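Local coordinates for putative immunoglobulin-blocking virulence protein (Mycoplasma mycoides subsp. capri, PDB 7ADK) that probably binds host immunoglobulins and interferes with their function as a virulence factor, at residues Phe354-Tyr359 and Thr371-Val376; Arg362-Ile367 and Asp543-Arg548. All coordinates share one frame; numbering follows the deposited sequence.

Contact 1 lies farther from the centre of the chain than contact 2 (about 22 Å against 16 Å, centre to centre) and is only partly buried; contact 2 is buried. Their centres are about 15 Å apart, and both reach the same mixed sheet. Helix 364-369 belongs to contact 2 and leads directly into segment 371-376 of contact 1. Arg-362 ties the two together: Arg-362 NH2 probably bonds Thr-371 O at 2.8 Å, and its guanidinium makes a cation-pi contact with Tyr-372. The backbone probably adds a bond from Thr-371 N to Arg-366 O. Chemically they differ. Contact 1 is an aromatic cluster with one indole bond. Contact 2 has one serine-to-backbone hydrogen bond beside a methyl contact.

Contact 1 (Phe354-Tyr359 and Thr371-Val376); sequences FDYDEY and TYPGWV
Trp-375 NE1 donates to the backbone Asp-355 O at 2.9 Å. The bond is nearly straight, 164° at the hydrogen, and the acceptor lies in the indole plane. This fixes the edge of the indole while its face meets Phe-354. The Phe-354 ring turns its edge to the six-membered ring of Trp-375, with planes 76° apart and Phe-354 CD1 3.6 Å from Trp-375 CZ3. Phe-354 CB makes two CH-pi contacts. Phe-354 CB sits over the centre of the Tyr-372 ring, 3.8 Å from the centroid, and over the five-membered ring of Trp-375. The phenol end of Tyr-372 reaches beyond the segments to bond Glu-478. Pro-373 covers part of one face of Tyr-356, with Pro-373 CD 3.7 Å from Tyr-356 CD2. Tyr-356 CG stands between its own backbone N and carbonyl carbon (chi1 57°), which brings the ring over the proline. Asp-355 OD1 forms a salt bridge with Arg-403 on strand 396-403. Tyr-372 to Trp-375 form a type II beta turn with Pro-373 and Gly-374 at its corners, closed by Trp-375 N to Tyr-372 O at 3.1 Å. This Pro-Gly turn, entering strand 375-379, supplies Tyr-372 and Trp-375 to an aromatic cluster completed by Phe-354.

Contact 2 (Arg362-Ile367 and Asp543-Arg548); sequences RSSDRI and DKITTR
Ser-364 OG accepts the backbone N-H of Thr-546 at 3.0 Å, with an angle of 162° at the hydrogen. Ser-364 OG also lies 3.5 Å from Ile-545 CA. Ile-545 CG2 comes alongside Ser-364 OG at 4.0 Å. The serine oxygen points away from its own backbone N (chi1 173°), which carries it off the first turn of the helix to segment 543-548. One turn on, Ile-367 makes the apolar contact. Ile-367 CG2 meets the methyl Thr-546 CG2 at 3.5 Å. Separately, Ile-367 CD1 lies 3.7 Å from the carbonyl oxygen Thr-546 O. Thr-546 therefore divides its groups: the amide goes to the serine and the methyl to the isoleucine, while OG1 bonds Ser-507 OG.

The next shell sets the helix start. Ser-363 is the N-cap, and its OG accepts a weak bond from Asp-365 N. Ile-367 N bonds Ser-363 O at 2.9 Å, closing the first turn and setting Ser-364 and Ile-367 on the side that faces Thr-546. Ile-367 CG1 lies over one face of the Arg-362 guanidinium. That group is held in turn by Asp-532 and Tyr-505. Thr-547 joins strand 502-506 through a backbone bond with Thr-506.

The contact thus joins a helix N-terminus to the lead-in of a sheet strand. Its single directed bond satisfies a buried amide and fixes where the Thr-546 backbone meets the helix start, while the methyl contact beside it is less directional.

Contact 1 (Phe354-Tyr359 and Thr371-Val376)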
# COMPACT_ATOMS: atom_id res chain seq x y z
N PHE A 354 32.59 -15.55 -15.01
CA PHE A 354 31.83 -16.80 -14.84
C PHE A 354 30.91 -17.08 -16.05
O PHE A 354 29.71 -17.31 -15.93
CB PHE A 354 31.14 -16.88 -13.47
CG PHE A 354 32.02 -16.50 -12.30
CD1 PHE A 354 33.26 -17.15 -12.11
CD2 PHE A 354 31.61 -15.52 -11.39
CE1 PHE A 354 34.06 -16.83 -11.00
CE2 PHE A 354 32.41 -15.20 -10.28
CZ PHE A 354 33.63 -15.87 -10.08
N ASP A 355 31.50 -17.04 -17.24
CA ASP A 355 30.87 -17.26 -18.55
C ASP A 355 30.29 -18.67 -18.74
O ASP A 355 30.70 -19.63 -18.07
CB ASP A 355 31.91 -17.01 -19.64
CG ASP A 355 33.09 -17.98 -19.57
OD1 ASP A 355 33.88 -17.91 -18.61
OD2 ASP A 355 33.25 -18.82 -20.48
N TYR A 356 29.35 -18.82 -19.68
CA TYR A 356 28.76 -20.09 -20.08
C TYR A 356 28.33 -20.09 -21.56
O TYR A 356 28.08 -19.04 -22.14
CB TYR A 356 27.61 -20.47 -19.13
CG TYR A 356 26.47 -19.48 -18.97
CD1 TYR A 356 25.36 -19.54 -19.82
CD2 TYR A 356 26.48 -18.55 -17.92
CE1 TYR A 356 24.26 -18.70 -19.62
CE2 TYR A 356 25.38 -17.71 -17.70
CZ TYR A 356 24.26 -17.80 -18.54
OH TYR A 356 23.17 -17.03 -18.31
N ASP A 357 28.29 -21.26 -22.20
CA ASP A 357 28.15 -21.37 -23.66
C ASP A 357 26.71 -21.24 -24.18
O ASP A 357 26.49 -21.07 -25.38
CB ASP A 357 28.76 -22.70 -24.10
CG ASP A 357 29.15 -22.76 -25.58
OD1 ASP A 357 29.26 -23.88 -26.12
OD2 ASP A 357 29.38 -21.71 -26.21
N GLU A 358 25.72 -21.39 -23.31
CA GLU A 358 24.29 -21.23 -23.60
C GLU A 358 23.88 -19.76 -23.80
O GLU A 358 24.63 -18.85 -23.51
CB GLU A 358 23.45 -21.83 -22.46
CG GLU A 358 23.70 -23.32 -22.19
CD GLU A 358 23.68 -23.63 -20.69
OE1 GLU A 358 22.67 -23.41 -20.02
OE2 GLU A 358 24.71 -24.09 -20.18
N TYR A 359 22.66 -19.54 -24.30
CA TYR A 359 22.04 -18.22 -24.38
C TYR A 359 21.02 -17.92 -23.26
O TYR A 359 20.59 -16.78 -23.14
CB TYR A 359 21.42 -18.00 -25.76
CG TYR A 359 20.19 -18.79 -26.11
CD1 TYR A 359 18.92 -18.39 -25.63
CD2 TYR A 359 20.29 -19.91 -26.96
CE1 TYR A 359 17.77 -19.10 -26.00
CE2 TYR A 359 19.13 -20.62 -27.33
CZ TYR A 359 17.87 -20.22 -26.86
OH TYR A 359 16.79 -20.91 -27.26
N THR A 371 25.29 -19.01 -8.54
CA THR A 371 25.75 -20.17 -9.31
C THR A 371 25.55 -19.99 -10.81
O THR A 371 24.70 -19.23 -11.27
CB THR A 371 25.14 -21.48 -8.80
OG1 THR A 371 23.79 -21.49 -9.07
CG2 THR A 371 25.36 -21.71 -7.32
N TYR A 372 26.40 -20.63 -11.61
CA TYR A 372 26.53 -20.41 -13.05
C TYR A 372 26.70 -21.75 -13.80
O TYR A 372 27.45 -22.61 -13.34
CB TYR A 372 27.73 -19.49 -13.31
CG TYR A 372 27.58 -18.06 -12.83
CD1 TYR A 372 27.92 -17.69 -11.52
CD2 TYR A 372 27.12 -17.08 -13.73
CE1 TYR A 372 27.78 -16.36 -11.09
CE2 TYR A 372 27.00 -15.75 -13.31
CZ TYR A 372 27.31 -15.38 -12.00
OH TYR A 372 27.17 -14.08 -11.63
N PRO A 373 26.08 -21.95 -14.98
CA PRO A 373 26.24 -23.17 -15.76
C PRO A 373 27.71 -23.49 -16.10
O PRO A 373 28.42 -22.67 -16.66
CB PRO A 373 25.40 -22.97 -17.01
CG PRO A 373 24.41 -21.89 -16.65
CD PRO A 373 25.14 -21.05 -15.62
N GLY A 374 28.18 -24.70 -15.79
CA GLY A 374 29.57 -25.10 -16.02
C GLY A 374 30.56 -24.67 -14.94
O GLY A 374 31.75 -24.92 -15.09
N TRP A 375 30.09 -24.09 -13.84
CA TRP A 375 30.88 -23.74 -12.66
C TRP A 375 30.35 -24.48 -11.44
O TRP A 375 29.16 -24.79 -11.37
CB TRP A 375 30.83 -22.23 -12.44
CG TRP A 375 31.45 -21.42 -13.53
CD1 TRP A 375 30.89 -21.14 -14.72
CD2 TRP A 375 32.79 -20.85 -13.58
NE1 TRP A 375 31.78 -20.46 -15.51
CE2 TRP A 375 32.97 -20.25 -14.86
CE3 TRP A 375 33.86 -20.76 -12.67
CZ2 TRP A 375 34.16 -19.60 -15.21
CZ3 TRP A 375 35.05 -20.10 -13.01
CH2 TRP A 375 35.20 -19.53 -14.28
N VAL A 376 31.22 -24.76 -10.48
CA VAL A 376 30.83 -25.34 -9.19
C VAL A 376 31.36 -24.49 -8.03
O VAL A 376 32.48 -23.99 -8.07
CB VAL A 376 31.20 -26.83 -9.09
CG1 VAL A 376 32.69 -27.11 -9.23
CG2 VAL A 376 30.71 -27.48 -7.80

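Contact 2 (Arg362-Ile367 and Asp543-Arg548)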
# COMPACT_ATOMS: atom_id res chain seq x y z
N ARG A 362 19.87 -16.72 -16.26
CA ARG A 362 19.92 -17.51 -15.03
C ARG A 362 18.61 -17.46 -14.25
O ARG A 362 17.96 -16.42 -14.21
CB ARG A 362 21.09 -17.06 -14.16
CG ARG A 362 22.44 -17.17 -14.87
CD ARG A 362 23.59 -16.96 -13.91
NE ARG A 362 23.47 -15.71 -13.15
CZ ARG A 362 23.79 -15.52 -11.90
NH1 ARG A 362 23.68 -14.35 -11.38
NH2 ARG A 362 24.20 -16.45 -11.11
N SER A 363 18.25 -18.57 -13.63
CA SER A 363 17.09 -18.69 -12.73
C SER A 363 17.25 -17.83 -11.48
O SER A 363 18.37 -17.61 -11.05
CB SER A 363 16.91 -20.15 -12.34
OG SER A 363 15.93 -20.32 -11.34
N SER A 364 16.16 -17.44 -10.84
CA SER A 364 16.17 -16.74 -9.55
C SER A 364 16.95 -17.47 -8.45
O SER A 364 17.63 -16.83 -7.66
CB SER A 364 14.73 -16.51 -9.11
OG SER A 364 14.64 -15.97 -7.81
N ASP A 365 16.90 -18.81 -8.39
CA ASP A 365 17.68 -19.62 -7.44
C ASP A 365 19.18 -19.62 -7.77
O ASP A 365 20.01 -19.55 -6.87
CB ASP A 365 17.15 -21.07 -7.39
CG ASP A 365 15.91 -21.30 -6.51
OD1 ASP A 365 15.33 -20.33 -5.96
OD2 ASP A 365 15.50 -22.47 -6.34
N ARG A 366 19.55 -19.63 -9.06
CA ARG A 366 20.94 -19.45 -9.52
C ARG A 366 21.46 -18.07 -9.17
O ARG A 366 22.60 -17.94 -8.72
CB ARG A 366 21.09 -19.69 -11.03
CG ARG A 366 21.20 -21.15 -11.47
CD ARG A 366 22.01 -21.23 -12.76
NE ARG A 366 22.18 -22.58 -13.30
CZ ARG A 366 23.10 -23.47 -12.99
NH1 ARG A 366 23.22 -24.54 -13.70
NH2 ARG A 366 23.92 -23.32 -12.00
N ILE A 367 20.66 -17.03 -9.38
CA ILE A 367 21.02 -15.65 -9.07
C ILE A 367 21.17 -15.48 -7.55
O ILE A 367 22.17 -14.93 -7.12
CB ILE A 367 20.02 -14.64 -9.65
CG1 ILE A 367 19.92 -14.69 -11.18
CG2 ILE A 367 20.44 -13.22 -9.26
CD1 ILE A 367 18.63 -14.05 -11.68
N ASP A 543 6.30 -15.19 -2.78
CA ASP A 543 7.66 -15.73 -2.71
C ASP A 543 8.67 -14.74 -3.34
O ASP A 543 8.31 -13.83 -4.08
CB ASP A 543 7.76 -17.15 -3.30
CG ASP A 543 7.55 -17.30 -4.81
OD1 ASP A 543 7.32 -16.31 -5.52
OD2 ASP A 543 7.62 -18.46 -5.29
N LYS A 544 9.93 -14.80 -2.88
CA LYS A 544 10.98 -13.87 -3.30
C LYS A 544 11.57 -14.36 -4.61
O LYS A 544 12.10 -15.47 -4.67
CB LYS A 544 12.04 -13.70 -2.19
CG LYS A 544 11.51 -13.26 -0.81
CD LYS A 544 10.80 -11.90 -0.74
CE LYS A 544 11.78 -10.72 -0.74
NZ LYS A 544 11.12 -9.41 -0.88
N ILE A 545 11.51 -13.54 -5.65
CA ILE A 545 12.10 -13.78 -6.96
C ILE A 545 13.13 -12.68 -7.23
O ILE A 545 12.86 -11.52 -6.97
CB ILE A 545 11.01 -13.85 -8.06
CG1 ILE A 545 9.99 -14.97 -7.84
CG2 ILE A 545 11.60 -13.96 -9.47
CD1 ILE A 545 10.54 -16.40 -7.88
N THR A 546 14.30 -13.04 -7.75
CA THR A 546 15.40 -12.12 -8.01
C THR A 546 15.57 -11.85 -9.50
O THR A 546 15.50 -12.76 -10.31
CB THR A 546 16.69 -12.62 -7.35
OG1 THR A 546 16.47 -12.79 -5.97
CG2 THR A 546 17.84 -11.64 -7.47
N THR A 547 15.78 -10.60 -9.87
CA THR A 547 15.86 -10.15 -11.27
C THR A 547 16.70 -8.89 -11.41
O THR A 547 16.87 -8.15 -10.44
CB THR A 547 14.44 -9.96 -11.83
OG1 THR A 547 14.44 -9.52 -13.16
CG2 THR A 547 13.62 -8.96 -11.05
N ARG A 548 17.23 -8.61 -12.60
CA ARG A 548 17.81 -7.30 -12.90
C ARG A 548 16.75 -6.19 -12.89
O ARG A 548 15.62 -6.42 -13.33
CB ARG A 548 18.66 -7.35 -14.18
CG ARG A 548 17.93 -7.56 -15.52
CD ARG A 548 17.27 -6.33 -16.13
NE ARG A 548 16.98 -6.55 -17.54
CZ ARG A 548 16.23 -5.82 -18.34
NH1 ARG A 548 15.67 -4.72 -17.95
NH2 ARG A 548 16.01 -6.21 -19.55